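Local atomic coordinates of autoinducer 2-binding protein LsrB (Clostridium saccharobutylicum DSM 13864, PDB entry 6DSP), a protein that binds the quorum-sensing signal autoinducer-2 as a receptor of the periplasmic binding protein family. Residues Val106-Asp110 with Arg118-Gln124. Residues are numbered along the deposited sequence; the frame is centred on the assembly and turned at random.
With PAV ((2R,4S)-2-methyl-2,3,3,4-tetrahydroxytetrahydrofuran), chain C.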
ATOM      1  N   VAL A 106       2.391   5.819 -19.112  1.00 13.08           N
ATOM      2  CA  VAL A 106       2.246   4.849 -18.027  1.00 12.95           C
ATOM      3  C   VAL A 106       2.890   5.396 -16.754  1.00 13.10           C
ATOM      4  O   VAL A 106       4.085   5.731 -16.750  1.00 13.14           O
ATOM      5  CB  VAL A 106       2.846   3.481 -18.398  1.00 14.08           C
ATOM      6  CG1 VAL A 106       2.739   2.512 -17.233  1.00 15.00           C
ATOM      7  CG2 VAL A 106       2.161   2.906 -19.674  1.00 14.96           C
ATOM      8  N   THR A 107       2.102   5.477 -15.687  1.00 12.83           N
ATOM      9  CA  THR A 107       2.615   5.807 -14.359  1.00 12.99           C
ATOM     10  C   THR A 107       2.101   4.770 -13.371  1.00 11.84           C
ATOM     11  O   THR A 107       1.141   4.032 -13.650  1.00 11.46           O
ATOM     12  CB  THR A 107       2.168   7.209 -13.871  1.00 14.44           C
ATOM     13  OG1 THR A 107       0.742   7.255 -13.740  1.00 14.12           O
ATOM     14  CG2 THR A 107       2.664   8.335 -14.803  1.00 15.75           C
ATOM     15  N   THR A 108       2.692   4.753 -12.171  1.00 11.95           N
ATOM     16  CA  THR A 108       2.234   3.857 -11.122  1.00 11.80           C
ATOM     17  C   THR A 108       1.988   4.627  -9.829  1.00 11.17           C
ATOM     18  O   THR A 108       2.456   5.752  -9.646  1.00 11.39           O
ATOM     19  CB  THR A 108       3.221   2.710 -10.875  1.00 11.45           C
ATOM     20  OG1 THR A 108       4.530   3.280 -10.771  1.00 11.89           O
ATOM     21  CG2 THR A 108       3.198   1.717 -12.041  1.00 12.27           C
ATOM     22  N   TRP A 109       1.269   3.991  -8.910  1.00 11.23           N
ATOM     23  CA  TRP A 109       1.112   4.498  -7.560  1.00 11.22           C
ATOM     24  C   TRP A 109       0.962   3.291  -6.659  1.00 10.79           C
ATOM     25  O   TRP A 109       0.516   2.232  -7.125  1.00 10.97           O
ATOM     26  CB  TRP A 109      -0.122   5.429  -7.489  1.00 11.53           C
ATOM     27  CG  TRP A 109      -1.443   4.692  -7.589  1.00 11.48           C
ATOM     28  CD1 TRP A 109      -1.939   4.022  -8.693  1.00 11.65           C
ATOM     29  CD2 TRP A 109      -2.376   4.469  -6.535  1.00 11.28           C
ATOM     30  NE1 TRP A 109      -3.149   3.408  -8.365  1.00 12.04           N
ATOM     31  CE2 TRP A 109      -3.427   3.650  -7.044  1.00 11.38           C
ATOM     32  CE3 TRP A 109      -2.429   4.872  -5.201  1.00 11.72           C
ATOM     33  CZ2 TRP A 109      -4.512   3.245  -6.258  1.00 12.10           C
ATOM     34  CZ3 TRP A 109      -3.522   4.470  -4.417  1.00 12.82           C
ATOM     35  CH2 TRP A 109      -4.558   3.677  -4.964  1.00 12.93           C
ATOM     36  N   ASP A 110       1.303   3.457  -5.372  1.00 11.09           N
ATOM     37  CA  ASP A 110       1.033   2.454  -4.333  1.00 10.90           C
ATOM     38  C   ASP A 110       1.955   1.242  -4.437  1.00 11.41           C
ATOM     39  O   ASP A 110       2.830   1.064  -3.581  1.00 12.62           O
ATOM     40  CB  ASP A 110      -0.459   2.093  -4.313  1.00 10.55           C
ATOM     41  CG  ASP A 110      -0.795   1.042  -3.283  1.00 11.03           C
ATOM     42  OD1 ASP A 110      -0.336   1.198  -2.123  1.00 11.76           O
ATOM     43  OD2 ASP A 110      -1.575   0.100  -3.611  1.00 11.66           O
ATOM     44  N   ARG A 118       7.446   2.088 -16.693  1.00 13.80           N
ATOM     45  CA  ARG A 118       6.605   3.210 -16.291  1.00 13.29           C
ATOM     46  C   ARG A 118       7.488   4.443 -16.115  1.00 13.33           C
ATOM     47  O   ARG A 118       8.706   4.339 -15.921  1.00 14.70           O
ATOM     48  CB  ARG A 118       5.848   2.894 -14.988  1.00 13.46           C
ATOM     49  CG  ARG A 118       6.758   2.471 -13.748  1.00 14.89           C
ATOM     50  CD  ARG A 118       7.234   3.682 -13.037  1.00 15.46           C
ATOM     51  NE  ARG A 118       7.984   3.313 -11.823  1.00 14.55           N
ATOM     52  CZ  ARG A 118       9.175   3.835 -11.542  1.00 13.53           C
ATOM     53  NH1 ARG A 118       9.752   4.711 -12.373  1.00 15.52           N
ATOM     54  NH2 ARG A 118       9.746   3.515 -10.406  1.00 13.93           N
ATOM     55  N   LYS A 119       6.865   5.618 -16.158  1.00 13.17           N
ATOM     56  CA  LYS A 119       7.595   6.880 -16.075  1.00 13.56           C
ATOM     57  C   LYS A 119       7.795   7.331 -14.633  1.00 14.35           C
ATOM     58  O   LYS A 119       8.923   7.441 -14.172  1.00 17.57           O
ATOM     59  CB  LYS A 119       6.951   7.975 -16.954  1.00 14.72           C
ATOM     60  CG  LYS A 119       6.781   7.569 -18.439  1.00 17.37           C
ATOM     61  CD  LYS A 119       7.965   6.760 -18.960  1.00 20.74           C
ATOM     62  CE  LYS A 119       9.241   7.559 -19.041  1.00 22.18           C
ATOM     63  NZ  LYS A 119      10.447   6.721 -19.519  1.00 23.63           N
ATOM     64  N   VAL A 120       6.726   7.545 -13.906  1.00 12.96           N
ATOM     65  CA  VAL A 120       6.800   8.000 -12.529  1.00 13.45           C
ATOM     66  C   VAL A 120       5.963   7.062 -11.672  1.00 12.33           C
ATOM     67  O   VAL A 120       4.872   6.625 -12.073  1.00 12.99           O
ATOM     68  CB  VAL A 120       6.249   9.433 -12.400  1.00 15.16           C
ATOM     69  CG1 VAL A 120       6.128   9.862 -10.933  1.00 16.59           C
ATOM     70  CG2 VAL A 120       7.155  10.405 -13.150  1.00 16.54           C
ATOM     71  N   MET A 121       6.475   6.756 -10.490  1.00 12.42           N
ATOM     72  CA  MET A 121       5.766   6.055  -9.416  1.00 12.21           C
ATOM     73  C   MET A 121       5.488   7.038  -8.280  1.00 12.03           C
ATOM     74  O   MET A 121       6.407   7.746  -7.870  1.00 13.44           O
ATOM     75  CB  MET A 121       6.680   4.948  -8.891  1.00 12.46           C
ATOM     76  CG  MET A 121       6.287   4.346  -7.549  1.00 12.35           C
ATOM     77  SD  MET A 121       4.749   3.404  -7.604  1.00 12.58           S
ATOM     78  CE  MET A 121       4.697   2.946  -5.882  1.00 13.14           C
ATOM     79  N   VAL A 122       4.230   7.131  -7.812  1.00 12.07           N
ATOM     80  CA  VAL A 122       3.898   7.909  -6.619  1.00 11.77           C
ATOM     81  C   VAL A 122       3.765   6.971  -5.433  1.00 11.82           C
ATOM     82  O   VAL A 122       2.805   6.190  -5.322  1.00 11.83           O
ATOM     83  CB  VAL A 122       2.650   8.784  -6.794  1.00 12.63           C
ATOM     84  CG1 VAL A 122       2.395   9.551  -5.510  1.00 13.71           C
ATOM     85  CG2 VAL A 122       2.884   9.756  -7.957  1.00 14.35           C
ATOM     86  N   SER A 123       4.762   7.028  -4.546  1.00 12.03           N
ATOM     87  CA  SER A 123       4.882   6.065  -3.462  1.00 12.52           C
ATOM     88  C   SER A 123       4.625   6.704  -2.099  1.00 12.50           C
ATOM     89  O   SER A 123       5.082   7.822  -1.817  1.00 13.27           O
ATOM     90  CB  SER A 123       6.288   5.461  -3.468  1.00 12.86           C
ATOM     91  OG  SER A 123       6.455   4.586  -2.363  1.00 13.40           O
ATOM     92  N   GLN A 124       3.975   5.935  -1.227  1.00 12.59           N
ATOM     93  CA  GLN A 124       3.677   6.336   0.131  1.00 12.68           C
ATOM     94  C   GLN A 124       4.902   6.362   1.050  1.00 13.10           C
ATOM     95  O   GLN A 124       4.796   6.891   2.164  1.00 14.25           O
ATOM     96  CB  GLN A 124       2.624   5.396   0.738  1.00 12.51           C
ATOM     97  CG  GLN A 124       2.946   3.891   0.664  1.00 12.48           C
ATOM     98  CD  GLN A 124       2.396   3.197  -0.579  1.00 12.28           C
ATOM     99  OE1 GLN A 124       2.531   3.712  -1.695  1.00 12.69           O
ATOM    100  NE2 GLN A 124       1.851   2.005  -0.413  1.00 13.31           N
TER
HETATM  101  O2  PAV C 401      -1.050  -1.848   2.648  1.00 16.29           O
HETATM  102  C2  PAV C 401      -1.864  -1.374   1.555  1.00 12.17           C
HETATM  103  C1  PAV C 401      -2.789  -0.206   1.966  1.00 16.09           C
HETATM  104  O5  PAV C 401      -2.854  -2.521   1.318  1.00 11.84           O
HETATM  105  C5  PAV C 401      -3.270  -2.425   0.025  1.00 12.63           C
HETATM  106  C4  PAV C 401      -2.392  -1.369  -0.672  1.00 13.53           C
HETATM  107  O4  PAV C 401      -1.972  -1.836  -1.951  1.00 12.39           O
HETATM  108  C3  PAV C 401      -1.260  -1.188   0.345  1.00 12.52           C
HETATM  109  O3  PAV C 401      -0.726   0.105   0.258  1.00 13.45           O
HETATM  110  O13 PAV C 401      -0.267  -2.169   0.147  1.00 12.53           O
HETATM  111  O   HOH W   1       5.374   2.028  -2.777  1.00 13.91           O
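Asp-110 and Gln-124 meet just past the C-terminal ends of two neighbouring parallel strands, carboxylate and amide planes nearly parallel (11° apart) but offset. Gln-124 NE2 donates to Asp-110 OD1 at 2.9 Å from the anti side, tilted out of the carboxylate plane, a bent bond with an N-H...O angle of 134°. Both oxygens of Asp-110 reach the ligand: OD1 accepts from PAV O3 and OD2 from PAV O4, each at 2.6 Å. Ser-85 is a further partner of OD2, and Gln-276 holds Gln-124 OE1. A water links Asp-110 O to Ser-123 OG.

Behind this end, Thr-108 and Met-121 pair on one face of the sheet, their side chains crossing at about a right angle. Met-121 bends at chi2 (67°), which lays SD 3.2 Å from Thr-108 OG1 and carries CE on to 3.5 Å from Asp-110 N. Asp-112 bonds that hydroxyl and salt-bridges Arg-118, whose CD lies 3.6 Å from Thr-108 OG1. On the other face Trp-109 CB meets Val-122 CB, while the indole meets Phe-26.

Four backbone hydrogen bonds, the first Lys-119 N to Val-106 O and the last Asp-110 N to Val-122 O, fix the register. Just past the strands, a carboxylate thus accepts from two ligand hydroxyls, one on each oxygen, the glutamine amide probably steadying its charge.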